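UDP-N-acetylmuramate--L-alanine ligase (Thermotoga maritima, PDB 1J6U) catalyses the ATP-dependent joining of L-alanine to UDP-N-acetylmuramate, a step in building the peptidoglycan of the bacterial cell wall. Local coordinates at residues I315-P320 and I324-D329; E422-I427 and S447-E452. All coordinates share one frame; numbering follows the deposited sequence.

Contact 1 (I315-P320 and I324-D329); sequences IAFHDP and IYVIDD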
loop_
_atom_site.group_PDB
_atom_site.type_symbol
_atom_site.label_atom_id
_atom_site.label_comp_id
_atom_site.label_asym_id
_atom_site.label_seq_id
_atom_site.Cartn_x
_atom_site.Cartn_y
_atom_site.Cartn_z
ATOM N N ILE A 315 -5.763 -2.484 12.444
ATOM C CA ILE A 315 -6.526 -2.224 13.650
ATOM C C ILE A 315 -5.869 -1.032 14.272
ATOM O O ILE A 315 -4.731 -1.104 14.726
ATOM C CB ILE A 315 -6.450 -3.357 14.682
ATOM C CG1 ILE A 315 -6.995 -4.671 14.099
ATOM C CG2 ILE A 315 -7.196 -2.943 15.950
ATOM C CD1 ILE A 315 -8.433 -4.804 14.105
ATOM N N ALA A 316 -6.602 0.072 14.294
ATOM C CA ALA A 316 -6.099 1.312 14.868
ATOM C C ALA A 316 -6.323 1.297 16.368
ATOM O O ALA A 316 -5.535 1.834 17.126
ATOM C CB ALA A 316 -6.825 2.492 14.230
ATOM N N PHE A 317 -7.399 0.646 16.794
ATOM C CA PHE A 317 -7.710 0.618 18.201
ATOM C C PHE A 317 -8.626 -0.546 18.575
ATOM O O PHE A 317 -9.567 -0.903 17.857
ATOM C CB PHE A 317 -8.394 1.931 18.597
ATOM C CG PHE A 317 -8.875 1.943 20.002
ATOM C CD1 PHE A 317 -7.987 2.175 21.057
ATOM C CD2 PHE A 317 -10.195 1.662 20.291
ATOM C CE1 PHE A 317 -8.422 2.120 22.383
ATOM C CE2 PHE A 317 -10.640 1.609 21.623
ATOM C CZ PHE A 317 -9.763 1.833 22.660
ATOM N N HIS A 318 -8.356 -1.136 19.725
ATOM C CA HIS A 318 -9.197 -2.221 20.168
ATOM C C HIS A 318 -9.454 -2.118 21.649
ATOM O O HIS A 318 -8.511 -1.986 22.415
ATOM C CB HIS A 318 -8.547 -3.574 19.893
ATOM C CG HIS A 318 -9.318 -4.723 20.465
ATOM N ND1 HIS A 318 -8.710 -5.848 20.968
ATOM C CD2 HIS A 318 -10.649 -4.902 20.639
ATOM C CE1 HIS A 318 -9.632 -6.671 21.431
ATOM N NE2 HIS A 318 -10.816 -6.120 21.246
ATOM N N ASP A 319 -10.726 -2.144 22.050
ATOM C CA ASP A 319 -11.040 -2.131 23.479
ATOM C C ASP A 319 -11.599 -3.513 23.801
ATOM O O ASP A 319 -12.735 -3.846 23.486
ATOM C CB ASP A 319 -12.065 -1.072 23.853
ATOM C CG ASP A 319 -12.290 -1.006 25.358
ATOM O OD1 ASP A 319 -12.951 -0.051 25.809
ATOM O OD2 ASP A 319 -11.795 -1.911 26.082
ATOM N N PRO A 320 -10.782 -4.335 24.437
ATOM C CA PRO A 320 -11.096 -5.705 24.831
ATOM C C PRO A 320 -12.157 -5.805 25.920
ATOM O O PRO A 320 -12.860 -6.814 26.015
ATOM C CB PRO A 320 -9.733 -6.251 25.226
ATOM C CG PRO A 320 -9.121 -5.069 25.889
ATOM C CD PRO A 320 -9.500 -3.891 25.008
ATOM N N ILE A 324 -14.719 -3.466 21.205
ATOM C CA ILE A 324 -14.836 -2.421 20.196
ATOM C C ILE A 324 -13.553 -2.261 19.385
ATOM O O ILE A 324 -12.451 -2.180 19.933
ATOM C CB ILE A 324 -15.212 -1.064 20.842
ATOM C CG1 ILE A 324 -16.704 -1.051 21.104
ATOM C CG2 ILE A 324 -14.888 0.106 19.896
ATOM C CD1 ILE A 324 -17.106 0.030 22.065
ATOM N N TYR A 325 -13.706 -2.209 18.072
ATOM C CA TYR A 325 -12.549 -2.043 17.193
ATOM C C TYR A 325 -12.686 -0.858 16.251
ATOM O O TYR A 325 -13.769 -0.563 15.733
ATOM C CB TYR A 325 -12.354 -3.293 16.295
ATOM C CG TYR A 325 -12.045 -4.588 17.026
ATOM C CD1 TYR A 325 -13.055 -5.285 17.664
ATOM C CD2 TYR A 325 -10.739 -5.133 17.045
ATOM C CE1 TYR A 325 -12.810 -6.486 18.299
ATOM C CE2 TYR A 325 -10.470 -6.362 17.687
ATOM C CZ TYR A 325 -11.526 -7.024 18.301
ATOM O OH TYR A 325 -11.386 -8.251 18.862
ATOM N N VAL A 326 -11.579 -0.191 16.000
ATOM C CA VAL A 326 -11.567 0.876 15.008
ATOM C C VAL A 326 -10.530 0.357 14.005
ATOM O O VAL A 326 -9.344 0.143 14.321
ATOM C CB VAL A 326 -11.117 2.248 15.606
ATOM C CG1 VAL A 326 -11.012 3.269 14.485
ATOM C CG2 VAL A 326 -12.140 2.740 16.668
ATOM N N ILE A 327 -10.983 0.156 12.787
ATOM C CA ILE A 327 -10.123 -0.373 11.734
ATOM C C ILE A 327 -10.026 0.596 10.543
ATOM O O ILE A 327 -11.031 1.201 10.136
ATOM C CB ILE A 327 -10.684 -1.766 11.259
ATOM C CG1 ILE A 327 -10.585 -2.773 12.408
ATOM C CG2 ILE A 327 -9.866 -2.327 10.080
ATOM C CD1 ILE A 327 -11.081 -4.184 12.044
ATOM N N ASP A 328 -8.811 0.738 10.005
ATOM C CA ASP A 328 -8.533 1.586 8.835
ATOM C C ASP A 328 -8.306 0.812 7.542
ATOM O O ASP A 328 -7.548 -0.154 7.502
ATOM C CB ASP A 328 -7.290 2.432 9.078
ATOM C CG ASP A 328 -7.482 3.424 10.189
ATOM O OD1 ASP A 328 -8.466 4.168 10.103
ATOM O OD2 ASP A 328 -6.666 3.478 11.135
ATOM N N ASP A 329 -8.955 1.239 6.479
ATOM C CA ASP A 329 -8.748 0.595 5.207
ATOM C C ASP A 329 -8.891 1.566 4.053
ATOM O O ASP A 329 -9.850 2.315 3.984
ATOM C CB ASP A 329 -9.697 -0.571 4.987
ATOM C CG ASP A 329 -9.216 -1.482 3.872
ATOM O OD1 ASP A 329 -9.669 -1.331 2.709
ATOM O OD2 ASP A 329 -8.343 -2.333 4.167
HETATM O O HOH W 1 -12.859 -7.726 21.707
#

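Contact 2 (E422-I427 and S447-E452); sequences ELEKVI and SRRFVE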
loop_
_atom_site.group_PDB
_atom_site.type_symbol
_atom_site.label_atom_id
_atom_site.label_comp_id
_atom_site.label_asym_id
_atom_site.label_seq_id
_atom_site.Cartn_x
_atom_site.Cartn_y
_atom_site.Cartn_z
ATOM N N GLU A 422 -17.232 16.419 11.235
ATOM C CA GLU A 422 -18.409 15.949 11.905
ATOM C C GLU A 422 -18.421 14.455 12.064
ATOM O O GLU A 422 -19.020 13.944 13.023
ATOM C CB GLU A 422 -19.662 16.409 11.147
ATOM C CG GLU A 422 -19.981 17.845 11.446
ATOM C CD GLU A 422 -20.369 18.071 12.912
ATOM O OE1 GLU A 422 -19.886 19.059 13.530
ATOM O OE2 GLU A 422 -21.172 17.260 13.434
ATOM N N LEU A 423 -17.775 13.764 11.119
ATOM C CA LEU A 423 -17.677 12.296 11.080
ATOM C C LEU A 423 -17.515 11.580 12.454
ATOM O O LEU A 423 -18.394 10.834 12.893
ATOM C CB LEU A 423 -16.530 11.918 10.143
ATOM C CG LEU A 423 -16.834 10.940 9.015
ATOM C CD1 LEU A 423 -18.103 11.333 8.339
ATOM C CD2 LEU A 423 -15.696 10.935 8.010
ATOM N N GLU A 424 -16.410 11.817 13.149
ATOM C CA GLU A 424 -16.215 11.164 14.435
ATOM C C GLU A 424 -17.294 11.469 15.438
ATOM O O GLU A 424 -17.502 10.692 16.359
ATOM C CB GLU A 424 -14.930 11.610 15.112
ATOM C CG GLU A 424 -13.863 12.068 14.198
ATOM C CD GLU A 424 -13.866 13.560 13.994
ATOM O OE1 GLU A 424 -14.032 14.292 15.018
ATOM O OE2 GLU A 424 -13.676 13.968 12.810
ATOM N N LYS A 425 -17.939 12.618 15.289
ATOM C CA LYS A 425 -18.940 13.071 16.254
ATOM C C LYS A 425 -20.298 12.419 16.119
ATOM O O LYS A 425 -21.012 12.204 17.081
ATOM C CB LYS A 425 -19.127 14.595 16.139
ATOM C CG LYS A 425 -17.872 15.397 15.872
ATOM C CD LYS A 425 -17.656 16.389 16.997
ATOM C CE LYS A 425 -16.387 17.218 16.805
ATOM N NZ LYS A 425 -16.529 18.077 15.604
ATOM N N VAL A 426 -20.636 12.135 14.888
ATOM C CA VAL A 426 -21.903 11.566 14.520
ATOM C C VAL A 426 -22.110 10.139 14.979
ATOM O O VAL A 426 -23.244 9.678 15.172
ATOM C CB VAL A 426 -21.991 11.655 12.986
ATOM C CG1 VAL A 426 -22.792 10.537 12.431
ATOM C CG2 VAL A 426 -22.533 13.022 12.585
ATOM N N ILE A 427 -20.998 9.443 15.157
ATOM C CA ILE A 427 -21.026 8.039 15.500
ATOM C C ILE A 427 -21.426 7.676 16.934
ATOM O O ILE A 427 -20.978 8.284 17.916
ATOM C CB ILE A 427 -19.660 7.415 15.116
ATOM C CG1 ILE A 427 -19.417 7.635 13.621
ATOM C CG2 ILE A 427 -19.645 5.946 15.377
ATOM C CD1 ILE A 427 -17.961 7.681 13.271
ATOM N N SER A 447 -10.814 8.911 11.761
ATOM C CA SER A 447 -10.541 7.666 12.446
ATOM C C SER A 447 -9.723 7.921 13.723
ATOM O O SER A 447 -10.085 7.433 14.820
ATOM C CB SER A 447 -9.796 6.742 11.488
ATOM O OG SER A 447 -9.301 5.622 12.175
ATOM N N ARG A 448 -8.641 8.695 13.596
ATOM C CA ARG A 448 -7.800 8.993 14.751
ATOM C C ARG A 448 -8.582 9.839 15.717
ATOM O O ARG A 448 -8.535 9.624 16.932
ATOM C CB ARG A 448 -6.513 9.743 14.366
ATOM C CG ARG A 448 -5.516 8.914 13.513
ATOM C CD ARG A 448 -4.473 9.809 12.793
ATOM N NE ARG A 448 -3.598 9.088 11.856
ATOM C CZ ARG A 448 -2.781 9.686 10.982
ATOM N NH1 ARG A 448 -2.728 11.016 10.920
ATOM N NH2 ARG A 448 -2.009 8.961 10.172
ATOM N N ARG A 449 -9.326 10.798 15.188
ATOM C CA ARG A 449 -10.076 11.634 16.094
ATOM C C ARG A 449 -11.122 10.809 16.825
ATOM O O ARG A 449 -11.296 11.002 18.024
ATOM C CB ARG A 449 -10.650 12.841 15.364
ATOM C CG ARG A 449 -9.561 13.872 15.109
ATOM C CD ARG A 449 -10.139 15.204 14.726
ATOM N NE ARG A 449 -10.794 15.167 13.420
ATOM C CZ ARG A 449 -10.190 15.445 12.270
ATOM N NH1 ARG A 449 -8.905 15.787 12.261
ATOM N NH2 ARG A 449 -10.877 15.372 11.135
ATOM N N PHE A 450 -11.747 9.848 16.133
ATOM C CA PHE A 450 -12.738 8.958 16.753
ATOM C C PHE A 450 -12.095 8.151 17.883
ATOM O O PHE A 450 -12.693 7.926 18.941
ATOM C CB PHE A 450 -13.293 7.984 15.729
ATOM C CG PHE A 450 -14.313 7.028 16.291
ATOM C CD1 PHE A 450 -15.492 7.510 16.861
ATOM C CD2 PHE A 450 -14.099 5.631 16.251
ATOM C CE1 PHE A 450 -16.462 6.615 17.394
ATOM C CE2 PHE A 450 -15.049 4.734 16.768
ATOM C CZ PHE A 450 -16.238 5.225 17.344
ATOM N N VAL A 451 -10.860 7.725 17.671
ATOM C CA VAL A 451 -10.216 6.941 18.691
ATOM C C VAL A 451 -9.976 7.852 19.867
ATOM O O VAL A 451 -10.305 7.508 21.012
ATOM C CB VAL A 451 -8.898 6.299 18.165
ATOM C CG1 VAL A 451 -8.087 5.719 19.325
ATOM C CG2 VAL A 451 -9.229 5.190 17.185
ATOM N N GLU A 452 -9.415 9.024 19.599
ATOM C CA GLU A 452 -9.171 9.967 20.688
ATOM C C GLU A 452 -10.461 10.254 21.484
ATOM O O GLU A 452 -10.441 10.308 22.714
ATOM C CB GLU A 452 -8.553 11.260 20.133
ATOM C CG GLU A 452 -7.111 11.059 19.638
ATOM C CD GLU A 452 -6.547 12.227 18.818
ATOM O OE1 GLU A 452 -7.328 12.883 18.082
ATOM O OE2 GLU A 452 -5.312 12.466 18.893
#

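Contact 1 (I315-P320 and I324-D329)
His318 and Tyr325 stack across the two arms of an antiparallel beta hairpin, their side chains alongside each other and pointing the same way. From CB, which lies 3.9 Å from Tyr325 CD2, the histidine runs out along the tyrosine: His318 CG sits near Tyr325 CE2, His318 CD2 lies over the centre of the phenol ring, and His318 NE2 comes 3.2 Å from Tyr325 CZ. With chi1 at 174°, CG trans to the main-chain nitrogen, the imidazole is laid on that face, giving an offset stack with centroids 3.8 Å apart and planes at 9°. One water meets both His318 NE2 and Tyr325 OH, and the hydroxyl also bonds Arg252, so flat rings with polar ends suit this edge. Replacing Tyr325 by an alanine is likely to strip one imidazole face of its stacking partner and Arg252 of the hydroxyl it bonds.

Further along, a classic beta bulge sets Ala316 and Phe317 against Val326, whose O accepts from Ala316 N at 2.7 Å and from Phe317 N at 3.2 Å. The small Ala316 CB fits close to OD2 of Asp328, whose OD1 hydrogen-bonds Ser447 OG. Ile315 CD1 presses on Ile327 CG1, 3.4 Å away, tighter than usual for carbons.

Strand 314-319 forms one edge of the sheet, while strand 324-329 bonds onward to strand 433-438; Phe317, Ile324 and Val326 face helix 443-457, where Asp319 reaches Tyr454.

Contact 2 (E422-I427 and S447-E452)
Glu424 and Phe450 bring the two backbones together, their CA atoms 4.7 Å apart. Segment 447-452 is a regular stretch of a longer helix, with Val451 N bonded to Ser447 O and Glu452 N to Arg448 O. Segment 422-427 makes little more than one weakly bonded turn, about 423-426, before Ile427 takes up an extended conformation.

Glu424 CG rests 3.5 Å from Arg449 CB, and a bend at chi2 (94°) then turns the carboxylate alongside the arginine. Glu424 OE2 accepts from Arg449 NE at 3.2 Å in a salt bridge whose N-H points fairly straight at the oxygen, 162° at the hydrogen. The two flat groups are turned 77° apart: the oxygen stays near the guanidinium plane, but the nitrogen approaches from above the carboxylate plane. Glutamate suits this place because its methylene carbons pack on the opposing helix while its acid end meets a charge. The ion pair probably offsets part of the cost of burying the acid.

Next to the ion pair the contact is apolar. Phe450 CB meets Glu424 CB at 4.0 Å, and the ring, its CG turned away from the backbone N, extends toward Ile427, whose CG2 touches Phe450 CE1 at 3.8 Å. The isoleucine crosses the phenylalanine at about a right angle, and its branch at CB puts the methyl CG2 against the ring rim at CE1 and CZ.

Arg453 NH1, one turn beyond Arg449, hydrogen-bonds the carbonyl oxygens of both Glu424 and Ile427, fastening the turn and the residue after it to helix 443-457. Both segments pack on strand 433-438: Ile427 lies on Phe435 and Phe437, and Phe450 sets its ring edge-to-face with that of Phe435.

Overall arrangement
Along the chain contact 1 comes first, closing a tight hairpin with three residues between its segments. The chain then builds the parallel strands 352-357, 381-384 and 414-416 before contact 2 opens, whose wider loop carries strand 433-438 into the sheet next to 324-329. The two loops follow in series and neither encloses the other. Their meeting place is helix 443-457, packed on one face of the sheet: Val326 CG2 packs 3.5 Å from Phe450 CD2, and Phe317 CB lies 3.6 Å from Val451 CG2. Contact 1 thus supplies the sheet edge on which this helix packs and contact 2 its helical neighbour, within the C-terminal domain of the Mur ligase.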